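Local coordinates for protein glutamate racemase (Bacillus anthracis, PDB 2DWU) that belongs to the Asp/Glu/hydantoin racemase family, has two parallel-sheet alpha/beta units, and carries D-glutamic acid in a pocket and a bound potassium ion, at residues Phe239-Ser244 and Ile260-Val265; Ser15-Leu20 and Glu253-Tyr258; Thr111-Ile116 and Lys178-Thr183; Leu184-Thr189 and Val206-Ser211. One frame throughout, in Å; residues are numbered along the deposited sequence. Where two conformers were deposited one is given.

Contact 1: Phe239-Ser244 and Ile260-Val265. With K (potassium ion), chain G.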
loop_
_atom_site.group_PDB
_atom_site.type_symbol
_atom_site.label_atom_id
_atom_site.label_comp_id
_atom_site.label_asym_id
_atom_site.label_seq_id
_atom_site.Cartn_x
_atom_site.Cartn_y
_atom_site.Cartn_z
ATOM N N PHE B 239 2.176 6.404 25.540
ATOM C CA PHE B 239 1.978 4.954 25.629
ATOM C C PHE B 239 1.431 4.603 27.008
ATOM O O PHE B 239 1.830 5.201 28.023
ATOM C CB PHE B 239 3.297 4.225 25.383
ATOM C CG PHE B 239 3.831 4.420 23.997
ATOM C CD1 PHE B 239 3.605 3.454 23.015
ATOM C CD2 PHE B 239 4.528 5.577 23.664
ATOM C CE1 PHE B 239 4.070 3.641 21.713
ATOM C CE2 PHE B 239 5.002 5.781 22.356
ATOM C CZ PHE B 239 4.766 4.798 21.376
ATOM N N PHE B 240 0.502 3.657 27.042
ATOM C CA PHE B 240 -0.128 3.226 28.281
ATOM C C PHE B 240 -0.114 1.704 28.359
ATOM O O PHE B 240 -0.232 1.025 27.334
ATOM C CB PHE B 240 -1.570 3.727 28.314
ATOM C CG PHE B 240 -1.696 5.220 28.298
ATOM C CD1 PHE B 240 -1.580 5.951 29.481
ATOM C CD2 PHE B 240 -1.916 5.897 27.106
ATOM C CE1 PHE B 240 -1.681 7.343 29.474
ATOM C CE2 PHE B 240 -2.016 7.297 27.087
ATOM C CZ PHE B 240 -1.897 8.016 28.284
ATOM N N THR B 241 0.025 1.169 29.568
ATOM C CA THR B 241 0.049 -0.287 29.735
ATOM C C THR B 241 -0.699 -0.692 30.987
ATOM O O THR B 241 -0.785 0.074 31.962
ATOM C CB THR B 241 1.483 -0.819 29.844
ATOM O OG1 THR B 241 1.447 -2.244 30.024
ATOM C CG2 THR B 241 2.197 -0.209 31.051
ATOM N N THR B 242 -1.268 -1.892 30.957
ATOM C CA THR B 242 -1.986 -2.384 32.123
ATOM C C THR B 242 -1.039 -3.209 32.987
ATOM O O THR B 242 -1.398 -3.604 34.100
ATOM C CB THR B 242 -3.171 -3.274 31.754
ATOM O OG1 THR B 242 -2.717 -4.328 30.890
ATOM C CG2 THR B 242 -4.295 -2.453 31.089
ATOM N N GLY B 243 0.159 -3.482 32.481
ATOM C CA GLY B 243 1.120 -4.243 33.256
ATOM C C GLY B 243 2.128 -3.329 33.913
ATOM O O GLY B 243 1.855 -2.159 34.151
ATOM N N SER B 244 3.293 -3.877 34.206
ATOM C CA SER B 244 4.379 -3.137 34.820
ATOM C C SER B 244 4.879 -2.040 33.887
ATOM O O SER B 244 5.228 -2.307 32.741
ATOM C CB SER B 244 5.534 -4.089 35.130
ATOM O OG SER B 244 6.717 -3.355 35.358
ATOM N N ILE B 260 10.558 6.038 25.735
ATOM C CA ILE B 260 9.253 6.613 25.438
ATOM C C ILE B 260 8.471 6.954 26.706
ATOM O O ILE B 260 8.847 6.549 27.808
ATOM C CB ILE B 260 8.395 5.625 24.601
ATOM C CG1 ILE B 260 8.369 4.256 25.288
ATOM C CG2 ILE B 260 8.944 5.493 23.200
ATOM C CD1 ILE B 260 7.410 3.272 24.629
ATOM N N SER B 261 7.386 7.705 26.539
ATOM C CA SER B 261 6.534 8.081 27.662
ATOM C C SER B 261 5.567 6.939 27.954
ATOM O O SER B 261 4.722 6.613 27.117
ATOM C CB SER B 261 5.732 9.345 27.330
ATOM O OG SER B 261 4.708 9.557 28.287
ATOM N N VAL B 262 5.688 6.337 29.134
ATOM C CA VAL B 262 4.801 5.233 29.511
ATOM C C VAL B 262 4.086 5.462 30.839
ATOM O O VAL B 262 4.712 5.847 31.837
ATOM C CB VAL B 262 5.549 3.886 29.624
ATOM C CG1 VAL B 262 4.526 2.763 29.820
ATOM C CG2 VAL B 262 6.372 3.622 28.370
ATOM N N ASP B 263 2.780 5.235 30.844
ATOM C CA ASP B 263 1.972 5.393 32.052
ATOM C C ASP B 263 1.111 4.155 32.288
ATOM O O ASP B 263 0.808 3.409 31.349
ATOM C CB ASP B 263 1.081 6.632 31.952
ATOM C CG ASP B 263 1.854 7.921 32.179
ATOM O OD1 ASP B 263 2.111 8.645 31.211
ATOM O OD2 ASP B 263 2.215 8.198 33.347
ATOM N N CYS B 264 0.718 3.952 33.544
ATOM C CA CYS B 264 -0.107 2.807 33.933
ATOM C C CYS B 264 -1.586 3.124 33.762
ATOM O O CYS B 264 -2.010 4.283 33.842
ATOM C CB CYS B 264 0.168 2.432 35.392
ATOM S SG CYS B 264 -0.217 3.769 36.546
ATOM N N VAL B 265 -2.383 2.093 33.526
ATOM C CA VAL B 265 -3.812 2.265 33.354
ATOM C C VAL B 265 -4.493 1.018 33.881
ATOM O O VAL B 265 -3.916 -0.067 33.813
ATOM C CB VAL B 265 -4.189 2.440 31.858
ATOM C CG1 VAL B 265 -3.489 1.385 31.017
ATOM C CG2 VAL B 265 -5.694 2.309 31.675
HETATM K K K G . -3.709 -2.486 35.516
HETATM O O HOH W 1 2.319 8.125 28.686
HETATM O O HOH W 2 -6.104 -3.363 34.035
HETATM O O HOH W 3 -6.158 -4.371 36.574
#
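Residues Phe239-Thr241 and Val262-Cys264 pair in parallel, Phe239 with Val262, Phe240 with Asp263 and Thr241 with Cys264, their axes 4.6 Å apart at closest and 34° apart in direction. They are the two strands of a beta-alpha-beta unit whose middle element is helix 245-256; strand 262-264 is an edge strand of the six-stranded parallel sheet as counted in this chain. Four backbone bonds join the segments: Phe239 N to Ser261 O, Asp263 N to Phe239 O, Thr241 N to Asp263 O and Val265 N to Thr241 O, all at 3.0 Å. On the face with Phe239, the methyl CD1 of Ile260 sits over the ring in a CH-pi contact, 3.9 Å from its centroid and 16° off the normal, while Ser261 O meets the ring edge in plane. Phe240 lies alongside Asp263, pointing the same way, with CD1 3.7 Å from Asp263 CB; the Asp263 carboxylate also pairs with Arg238. Thr241 OG1 accepts from Gly243 N in an ST turn and is also hydrogen-bonded to Asn41 OD1. Where the strands end, two carbonyls bind the potassium ion, Thr242 O at 2.9 Å and Val265 O at 3.0 Å, with Asp266 OD2 and two waters as further ligands.

Contact 2: Ser15-Leu20 and Glu253-Tyr258. With DGL (D-glutamic acid), chain H.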
loop_
_atom_site.group_PDB
_atom_site.type_symbol
_atom_site.label_atom_id
_atom_site.label_comp_id
_atom_site.label_asym_id
_atom_site.label_seq_id
_atom_site.Cartn_x
_atom_site.Cartn_y
_atom_site.Cartn_z
ATOM N N SER B 15 -2.419 -6.205 22.590
ATOM C CA SER B 15 -2.452 -7.006 23.791
ATOM C C SER B 15 -1.277 -6.701 24.727
ATOM O O SER B 15 -1.329 -7.090 25.892
ATOM C CB SER B 15 -2.427 -8.488 23.417
ATOM O OG SER B 15 -1.174 -8.860 22.848
ATOM N N GLY B 16 -0.233 -6.016 24.239
ATOM C CA GLY B 16 0.922 -5.730 25.077
ATOM C C GLY B 16 1.973 -4.846 24.443
ATOM O O GLY B 16 1.669 -3.717 24.044
ATOM N N VAL B 17 3.207 -5.345 24.363
ATOM C CA VAL B 17 4.312 -4.600 23.770
ATOM C C VAL B 17 4.489 -4.875 22.278
ATOM O O VAL B 17 5.018 -4.040 21.556
ATOM C CB VAL B 17 5.683 -4.898 24.472
ATOM C CG1 VAL B 17 5.729 -4.251 25.834
ATOM C CG2 VAL B 17 5.910 -6.409 24.614
ATOM N N GLY B 18 4.035 -6.034 21.818
ATOM C CA GLY B 18 4.212 -6.381 20.409
ATOM C C GLY B 18 3.811 -5.288 19.440
ATOM O O GLY B 18 4.488 -5.051 18.423
ATOM N N GLY B 19 2.673 -4.660 19.746
ATOM C CA GLY B 19 2.138 -3.585 18.929
ATOM C C GLY B 19 3.106 -2.436 18.687
ATOM O O GLY B 19 2.808 -1.550 17.868
ATOM N N LEU B 20 4.240 -2.400 19.406
ATOM C CA LEU B 20 5.210 -1.341 19.161
ATOM C C LEU B 20 5.779 -1.465 17.748
ATOM O O LEU B 20 6.281 -0.492 17.196
ATOM C CB LEU B 20 6.366 -1.362 20.176
ATOM C CG LEU B 20 6.022 -0.975 21.616
ATOM C CD1 LEU B 20 7.346 -0.995 22.436
ATOM C CD2 LEU B 20 5.383 0.436 21.668
ATOM N N GLU B 253 12.518 0.383 25.053
ATOM C CA GLU B 253 13.808 0.976 24.741
ATOM C C GLU B 253 14.644 -0.008 23.937
ATOM O O GLU B 253 15.375 0.387 23.031
ATOM C CB GLU B 253 14.548 1.385 26.020
ATOM C CG GLU B 253 15.968 1.884 25.768
ATOM C CD GLU B 253 16.582 2.568 26.987
ATOM O OE1 GLU B 253 16.451 2.033 28.109
ATOM O OE2 GLU B 253 17.203 3.638 26.816
ATOM N N ARG B 254 14.531 -1.294 24.251
ATOM C CA ARG B 254 15.294 -2.297 23.508
ATOM C C ARG B 254 14.814 -2.407 22.061
ATOM O O ARG B 254 15.612 -2.480 21.132
ATOM C CB ARG B 254 15.156 -3.680 24.148
ATOM C CG ARG B 254 15.611 -3.787 25.591
ATOM C CD ARG B 254 16.628 -4.925 25.750
ATOM N NE ARG B 254 16.253 -6.135 25.011
ATOM C CZ ARG B 254 15.189 -6.893 25.273
ATOM N NH1 ARG B 254 14.366 -6.579 26.269
ATOM N NH2 ARG B 254 14.952 -7.977 24.537
ATOM N N TRP B 255 13.500 -2.427 21.865
ATOM C CA TRP B 255 12.943 -2.572 20.522
ATOM C C TRP B 255 13.065 -1.323 19.652
ATOM O O TRP B 255 13.444 -1.398 18.479
ATOM C CB TRP B 255 11.465 -2.966 20.625
ATOM C CG TRP B 255 11.222 -4.402 21.012
ATOM C CD1 TRP B 255 12.070 -5.238 21.699
ATOM C CD2 TRP B 255 10.018 -5.139 20.801
ATOM N NE1 TRP B 255 11.453 -6.454 21.931
ATOM C CE2 TRP B 255 10.193 -6.416 21.390
ATOM C CE3 TRP B 255 8.801 -4.847 20.171
ATOM C CZ2 TRP B 255 9.190 -7.397 21.367
ATOM C CZ3 TRP B 255 7.807 -5.831 20.149
ATOM C CH2 TRP B 255 8.010 -7.084 20.744
ATOM N N LEU B 256 12.745 -0.175 20.242
ATOM C CA LEU B 256 12.774 1.085 19.521
ATOM C C LEU B 256 14.139 1.752 19.415
ATOM O O LEU B 256 14.415 2.448 18.439
ATOM C CB LEU B 256 11.789 2.053 20.162
ATOM C CG LEU B 256 10.345 1.562 20.219
ATOM C CD1 LEU B 256 9.486 2.611 20.899
ATOM C CD2 LEU B 256 9.849 1.248 18.813
ATOM N N GLY B 257 14.991 1.553 20.417
ATOM C CA GLY B 257 16.300 2.189 20.379
ATOM C C GLY B 257 16.290 3.503 21.147
ATOM O O GLY B 257 17.291 4.227 21.187
ATOM N N TYR B 258 15.158 3.829 21.759
ATOM C CA TYR B 258 15.064 5.052 22.546
ATOM C C TYR B 258 13.956 4.959 23.592
ATOM O O TYR B 258 13.117 4.057 23.532
ATOM C CB TYR B 258 14.855 6.256 21.626
ATOM C CG TYR B 258 13.615 6.183 20.798
ATOM C CD1 TYR B 258 12.385 6.591 21.316
ATOM C CD2 TYR B 258 13.654 5.672 19.504
ATOM C CE1 TYR B 258 11.224 6.490 20.567
ATOM C CE2 TYR B 258 12.504 5.564 18.746
ATOM C CZ TYR B 258 11.287 5.973 19.283
ATOM O OH TYR B 258 10.131 5.851 18.557
HETATM N N DGL H . -0.105 -9.150 19.696
HETATM C CA DGL H . -0.457 -10.582 19.439
HETATM C C DGL H . -0.747 -10.787 17.994
HETATM O O DGL H . -1.345 -11.774 17.582
HETATM C CB DGL H . 0.708 -11.499 19.876
HETATM C CG DGL H . 0.652 -11.623 21.417
HETATM C CD DGL H . -0.565 -12.237 21.976
HETATM O OE1 DGL H . -0.838 -13.434 21.873
HETATM O OE2 DGL H . -1.383 -11.419 22.596
HETATM O OXT DGL H . -0.346 -9.858 17.171
#
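Trp255 meets Val17, Gly18 and Leu20 with the six-membered half of its indole. The evidence lies at CZ3, which is 3.6 Å from Gly18 CA and 3.6 Å from Val17 O; the glycine CA lies near the ring plane at its edge, and Gly18 O is at the edge in plane too. CG beside the backbone N (chi1 -75°) carries the indole across to this turn. Apolar packing adds Leu20 CB against Trp255 CE3 at 4.3 Å and, more loosely, the methyl pair Leu20 CD1 and Leu256 CD1 at 4.5 Å. Residues Val17-Leu20 form a type I beta turn, closed by Leu20 N to Val17 O at 2.8 Å, that leads from the loop after strand 9-14 into helix 20-29 of the parallel alpha/beta fold. The contact thus sets the C-terminal end of helix 245-256 against this turn, and Trp255 also touches Leu193 and Val155. Hydrogen bonds act on the ligand side: Ser15 OG donates to OE2 of D-glutamic acid at 2.6 Å and accepts a weak bond from its N at 3.3 Å. Asp14, another residue of the pocket, takes the N-H groups of both Gly16 and Gly19 on its OD2.

Contact 3: Thr111-Ile116 and Lys178-Thr183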
loop_
_atom_site.group_PDB
_atom_site.type_symbol
_atom_site.label_atom_id
_atom_site.label_comp_id
_atom_site.label_asym_id
_atom_site.label_seq_id
_atom_site.Cartn_x
_atom_site.Cartn_y
_atom_site.Cartn_z
ATOM N N THR B 111 2.757 -11.388 -4.681
ATOM C CA THR B 111 2.790 -12.777 -5.149
ATOM C C THR B 111 2.809 -12.836 -6.662
ATOM O O THR B 111 2.193 -12.013 -7.346
ATOM C CB THR B 111 1.582 -13.613 -4.609
ATOM O OG1 THR B 111 1.742 -15.007 -4.946
ATOM C CG2 THR B 111 0.271 -13.112 -5.183
ATOM N N LYS B 112 3.567 -13.800 -7.169
ATOM C CA LYS B 112 3.643 -14.019 -8.601
ATOM C C LYS B 112 2.876 -15.306 -8.928
ATOM O O LYS B 112 2.286 -15.411 -10.002
ATOM C CB LYS B 112 5.099 -14.156 -9.054
ATOM C CG LYS B 112 5.945 -12.891 -8.884
ATOM C CD LYS B 112 7.320 -13.078 -9.530
ATOM C CE LYS B 112 8.210 -11.849 -9.354
ATOM N NZ LYS B 112 8.490 -11.553 -7.908
ATOM N N LYS B 113 2.886 -16.254 -7.992
ATOM C CA LYS B 113 2.226 -17.565 -8.158
ATOM C C LYS B 113 0.816 -17.683 -7.588
ATOM O O LYS B 113 0.101 -18.655 -7.872
ATOM C CB LYS B 113 3.083 -18.663 -7.508
ATOM C CG LYS B 113 4.551 -18.664 -7.929
ATOM C CD LYS B 113 5.333 -19.807 -7.315
ATOM C CE LYS B 113 4.996 -21.133 -7.981
ATOM N NZ LYS B 113 5.910 -22.220 -7.498
ATOM N N GLY B 114 0.431 -16.713 -6.764
ATOM C CA GLY B 114 -0.861 -16.754 -6.116
ATOM C C GLY B 114 -0.913 -17.799 -5.014
ATOM O O GLY B 114 -1.958 -18.347 -4.764
ATOM N N LYS B 115 0.216 -18.048 -4.362
ATOM C CA LYS B 115 0.311 -19.047 -3.292
ATOM C C LYS B 115 0.928 -18.322 -2.116
ATOM O O LYS B 115 2.107 -17.989 -2.142
ATOM C CB LYS B 115 1.200 -20.204 -3.762
ATOM C CG LYS B 115 0.506 -21.048 -4.863
ATOM C CD LYS B 115 1.394 -22.174 -5.388
ATOM C CE LYS B 115 0.524 -23.292 -6.067
ATOM N NZ LYS B 115 0.081 -23.026 -7.444
ATOM N N ILE B 116 0.117 -18.147 -1.082
ATOM C CA ILE B 116 0.498 -17.346 0.073
ATOM C C ILE B 116 0.471 -18.082 1.396
ATOM O O ILE B 116 -0.464 -18.814 1.677
ATOM C CB ILE B 116 -0.481 -16.169 0.129
ATOM C CG1 ILE B 116 -0.355 -15.338 -1.167
ATOM C CG2 ILE B 116 -0.186 -15.273 1.338
ATOM C CD1 ILE B 116 -1.532 -14.416 -1.410
ATOM N N LYS B 178 7.224 -27.257 3.487
ATOM C CA LYS B 178 6.712 -28.356 2.659
ATOM C C LYS B 178 5.712 -27.866 1.639
ATOM O O LYS B 178 5.321 -28.607 0.731
ATOM C CB LYS B 178 5.999 -29.398 3.524
ATOM C CG LYS B 178 6.904 -30.104 4.515
ATOM C CD LYS B 178 6.089 -31.039 5.368
ATOM C CE LYS B 178 6.982 -31.724 6.394
ATOM N NZ LYS B 178 6.171 -32.536 7.342
ATOM N N GLU B 179 5.274 -26.621 1.800
ATOM C CA GLU B 179 4.270 -26.074 0.899
ATOM C C GLU B 179 4.870 -25.165 -0.158
ATOM O O GLU B 179 5.930 -24.577 0.018
ATOM C CB GLU B 179 3.239 -25.295 1.715
ATOM C CG GLU B 179 2.562 -26.127 2.809
ATOM C CD GLU B 179 1.623 -27.190 2.272
ATOM O OE1 GLU B 179 1.115 -27.997 3.091
ATOM O OE2 GLU B 179 1.383 -27.224 1.041
ATOM N N ASP B 180 4.165 -25.068 -1.277
ATOM C CA ASP B 180 4.582 -24.223 -2.362
ATOM C C ASP B 180 3.975 -22.828 -2.141
ATOM O O ASP B 180 2.770 -22.622 -2.336
ATOM C CB ASP B 180 4.067 -24.834 -3.671
ATOM C CG ASP B 180 4.454 -24.041 -4.900
ATOM O OD1 ASP B 180 5.216 -23.049 -4.805
ATOM O OD2 ASP B 180 3.991 -24.435 -6.003
ATOM N N ILE B 181 4.798 -21.906 -1.646
ATOM C CA ILE B 181 4.361 -20.510 -1.469
ATOM C C ILE B 181 5.472 -19.595 -1.959
ATOM O O ILE B 181 6.631 -20.002 -2.015
ATOM C CB ILE B 181 4.096 -20.146 0.028
ATOM C CG1 ILE B 181 5.375 -20.324 0.863
ATOM C CG2 ILE B 181 2.962 -20.965 0.574
ATOM C CD1 ILE B 181 5.210 -19.713 2.273
ATOM N N ASP B 182 5.140 -18.366 -2.347
ATOM C CA ASP B 182 6.185 -17.430 -2.727
ATOM C C ASP B 182 6.056 -16.143 -1.907
ATOM O O ASP B 182 6.801 -15.196 -2.116
ATOM C CB ASP B 182 6.170 -17.118 -4.245
ATOM C CG ASP B 182 4.941 -16.331 -4.703
ATOM O OD1 ASP B 182 4.045 -16.017 -3.887
ATOM O OD2 ASP B 182 4.892 -16.030 -5.924
ATOM N N THR B 183 5.121 -16.145 -0.960
ATOM C CA THR B 183 4.849 -14.981 -0.114
ATOM C C THR B 183 4.461 -15.476 1.285
ATOM O O THR B 183 3.767 -16.475 1.402
ATOM C CB THR B 183 3.659 -14.189 -0.737
ATOM O OG1 THR B 183 4.005 -13.795 -2.076
ATOM C CG2 THR B 183 3.321 -12.941 0.104
#
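Asp180 opens the contact by salt-bridging Lys113, whose NZ, in one of two modelled conformers, reaches the syn lone pair of Asp180 OD1 at 2.9 Å. The lysine is bent at chi3, and the two side chains cross at about a right angle. The segment leads from helix 162-177 into strand 183-187, beside strand 115-120 in the four-stranded parallel sheet. Lys115 brings a second positive charge near, its NZ 4.4 Å from Asp180 OD2 and beyond a salt bridge, while its aliphatic chain passes the Asp180 carbonyl. At Ile181 the branch CG2 rests on the backbone, 3.9 Å from Ile116 C. Asp182 carries most of the polar contact. Its N donates to Lys115 O at 3.1 Å, and its carboxylate, set between the backbone N and the carbonyl carbon (chi1 68°), turns to the loop after helix 100-110. Asp182 OD2 accepts from Lys112 N and Lys113 N, each at 2.9 Å and from opposite faces of its plane. Asp182 OD1 takes Thr111 OG1 at 2.7 Å on its syn lone pair, and four donors in all would favour the charged form. Thr183 lies side by side with Ile116; its OG1 supplies the fourth donor, 2.9 Å from Asp182 OD1 and above the carboxylate plane. Thr111 OG1, while donating to Asp182, accepts from Gly114 N in an ST motif.

Contact 4: Leu184-Thr189 and Val206-Ser211; sequences LILGCT and VTIISS. With DGL (D-glutamic acid), chain H.
Leu184 and Ile185 pair in parallel with Ile208 and Ile209 in a buried contact between neighbouring strands, joined through helix 195-202 as a beta-alpha-beta unit at one border of the four-stranded sheet. Their axes approach to 4.8 Å with 28° between directions. Three backbone bonds set the register: Leu184 N to Thr207 O at 2.9 Å, Ile209 N to Leu184 O at 2.9 Å and Leu186 N to Ile209 O at 2.8 Å. On the face toward helix 195-202, Leu184 lies alongside Ile208, CD2 meeting CD1, and Leu186 CD1 meets Ile208 CG2 at a slant; on the other, Ile185 and Ile209 pack against helix 100-110. Beyond the strands, Ser211 OG donates to Leu186 O at 2.7 Å, brought there by a chi1 of -66° that leaves the hydroxyl beside its own backbone N. A water donates to Leu186 O and Cys188 O and accepts from Ser211 N, tying the end of one strand to the first turn of helix 211-226. The chain that follows the first strand enters the ligand pocket. There Cys188 SG lies 3.6 Å from CB of D-glutamic acid, and Thr189 N donates almost straight to the ligand OXT at 2.9 Å. Thr189 OG1 accepts from the ligand N at 2.8 Å.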
loop_
_atom_site.group_PDB
_atom_site.type_symbol
_atom_site.label_atom_id
_atom_site.label_comp_id
_atom_site.label_asym_id
_atom_site.label_seq_id
_atom_site.Cartn_x
_atom_site.Cartn_y
_atom_site.Cartn_z
ATOM N N LEU B 184 4.914 -14.798 2.345
ATOM C CA LEU B 184 4.570 -15.193 3.710
ATOM C C LEU B 184 4.179 -13.943 4.487
ATOM O O LEU B 184 4.960 -12.993 4.567
ATOM C CB LEU B 184 5.767 -15.847 4.429
ATOM C CG LEU B 184 5.460 -16.088 5.920
ATOM C CD1 LEU B 184 4.545 -17.277 6.048
ATOM C CD2 LEU B 184 6.756 -16.296 6.713
ATOM N N ILE B 185 2.976 -13.945 5.041
ATOM C CA ILE B 185 2.522 -12.824 5.853
ATOM C C ILE B 185 2.876 -13.077 7.317
ATOM O O ILE B 185 2.532 -14.135 7.878
ATOM C CB ILE B 185 1.001 -12.646 5.740
ATOM C CG1 ILE B 185 0.615 -12.344 4.283
ATOM C CG2 ILE B 185 0.535 -11.502 6.706
ATOM C CD1 ILE B 185 -0.908 -12.396 4.030
ATOM N N LEU B 186 3.597 -12.141 7.935
ATOM C CA LEU B 186 3.904 -12.255 9.364
ATOM C C LEU B 186 2.659 -11.747 10.107
ATOM O O LEU B 186 2.552 -10.552 10.439
ATOM C CB LEU B 186 5.114 -11.383 9.707
ATOM C CG LEU B 186 6.395 -11.685 8.955
ATOM C CD1 LEU B 186 7.546 -10.803 9.507
ATOM C CD2 LEU B 186 6.758 -13.173 9.120
ATOM N N GLY B 187 1.728 -12.671 10.358
ATOM C CA GLY B 187 0.459 -12.353 10.988
ATOM C C GLY B 187 0.430 -12.252 12.502
ATOM O O GLY B 187 -0.524 -12.696 13.136
ATOM N N CYS B 188 1.455 -11.617 13.049
ATOM C CA CYS B 188 1.576 -11.438 14.493
ATOM C C CYS B 188 2.506 -10.239 14.713
ATOM O O CYS B 188 3.495 -10.073 13.996
ATOM C CB CYS B 188 2.193 -12.688 15.121
ATOM S SG CYS B 188 2.477 -12.554 16.921
ATOM N N THR B 189 2.183 -9.434 15.726
ATOM C CA THR B 189 2.953 -8.240 16.056
ATOM C C THR B 189 4.423 -8.509 16.323
ATOM O O THR B 189 5.264 -7.658 16.061
ATOM C CB THR B 189 2.431 -7.568 17.359
ATOM O OG1 THR B 189 2.296 -8.559 18.384
ATOM C CG2 THR B 189 1.090 -6.875 17.130
ATOM N N VAL B 206 10.896 -16.591 -1.128
ATOM C CA VAL B 206 9.666 -16.263 -0.423
ATOM C C VAL B 206 9.739 -14.820 0.087
ATOM O O VAL B 206 10.615 -14.473 0.896
ATOM C CB VAL B 206 9.438 -17.205 0.780
ATOM C CG1 VAL B 206 8.082 -16.869 1.445
ATOM C CG2 VAL B 206 9.437 -18.671 0.310
ATOM N N THR B 207 8.822 -13.982 -0.375
ATOM C CA THR B 207 8.805 -12.588 0.062
ATOM C C THR B 207 8.047 -12.465 1.383
ATOM O O THR B 207 6.895 -12.884 1.492
ATOM C CB THR B 207 8.146 -11.716 -0.981
ATOM O OG1 THR B 207 8.923 -11.772 -2.191
ATOM C CG2 THR B 207 8.063 -10.272 -0.502
ATOM N N ILE B 208 8.711 -11.834 2.345
ATOM C CA ILE B 208 8.173 -11.615 3.678
ATOM C C ILE B 208 7.362 -10.316 3.732
ATOM O O ILE B 208 7.787 -9.271 3.213
ATOM C CB ILE B 208 9.332 -11.549 4.709
ATOM C CG1 ILE B 208 10.174 -12.832 4.640
ATOM C CG2 ILE B 208 8.772 -11.331 6.114
ATOM C CD1 ILE B 208 9.383 -14.124 4.837
ATOM N N ILE B 209 6.190 -10.394 4.353
ATOM C CA ILE B 209 5.312 -9.238 4.499
ATOM C C ILE B 209 5.103 -8.935 5.973
ATOM O O ILE B 209 4.701 -9.797 6.759
ATOM C CB ILE B 209 3.960 -9.485 3.824
ATOM C CG1 ILE B 209 4.181 -9.634 2.318
ATOM C CG2 ILE B 209 2.988 -8.336 4.126
ATOM C CD1 ILE B 209 2.927 -9.673 1.542
ATOM N N SER B 210 5.397 -7.696 6.341
ATOM C CA SER B 210 5.264 -7.256 7.729
ATOM C C SER B 210 3.901 -6.637 7.927
ATOM O O SER B 210 3.545 -5.727 7.174
ATOM C CB SER B 210 6.296 -6.165 8.037
ATOM O OG SER B 210 5.917 -5.453 9.225
ATOM N N SER B 211 3.165 -7.070 8.946
ATOM C CA SER B 211 1.843 -6.476 9.200
ATOM C C SER B 211 2.033 -4.992 9.517
ATOM O O SER B 211 1.233 -4.158 9.114
ATOM C CB SER B 211 1.134 -7.113 10.407
ATOM O OG SER B 211 0.806 -8.467 10.154
HETATM N N DGL H . -0.105 -9.150 19.696
HETATM C CA DGL H . -0.457 -10.582 19.439
HETATM C C DGL H . -0.747 -10.787 17.994
HETATM O O DGL H . -1.345 -11.774 17.582
HETATM C CB DGL H . 0.708 -11.499 19.876
HETATM C CG DGL H . 0.652 -11.623 21.417
HETATM C CD DGL H . -0.565 -12.237 21.976
HETATM O OE1 DGL H . -0.838 -13.434 21.873
HETATM O OE2 DGL H . -1.383 -11.419 22.596
HETATM O OXT DGL H . -0.346 -9.858 17.171
HETATM O O HOH W 4 4.037 -8.280 11.440
#

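Overall arrangement
Two parallel sheets organise the four contacts. Contacts 1 and 2 share helix 245-256, have centres about 12 Å apart, and touch where Phe239 CE1 meets Leu20 CD2 at 3.5 Å. Contacts 3 and 4 follow each other along the chain, with centres about 13 Å apart on the four-stranded sheet, where Asp182 O and Thr207 N are at 2.9 Å, probably hydrogen-bonded. Contact 2 encloses both in sequence; contact 1 comes after them and crosses contact 2, its centre about 40 Å from that of contact 3. Contacts 2 and 4 meet across the middle, with Gly18 against Thr189, and both reach D-glutamic acid. The ligand is therefore held between the two units, while the potassium ion lies at the edge of the six-stranded sheet, in contact 1.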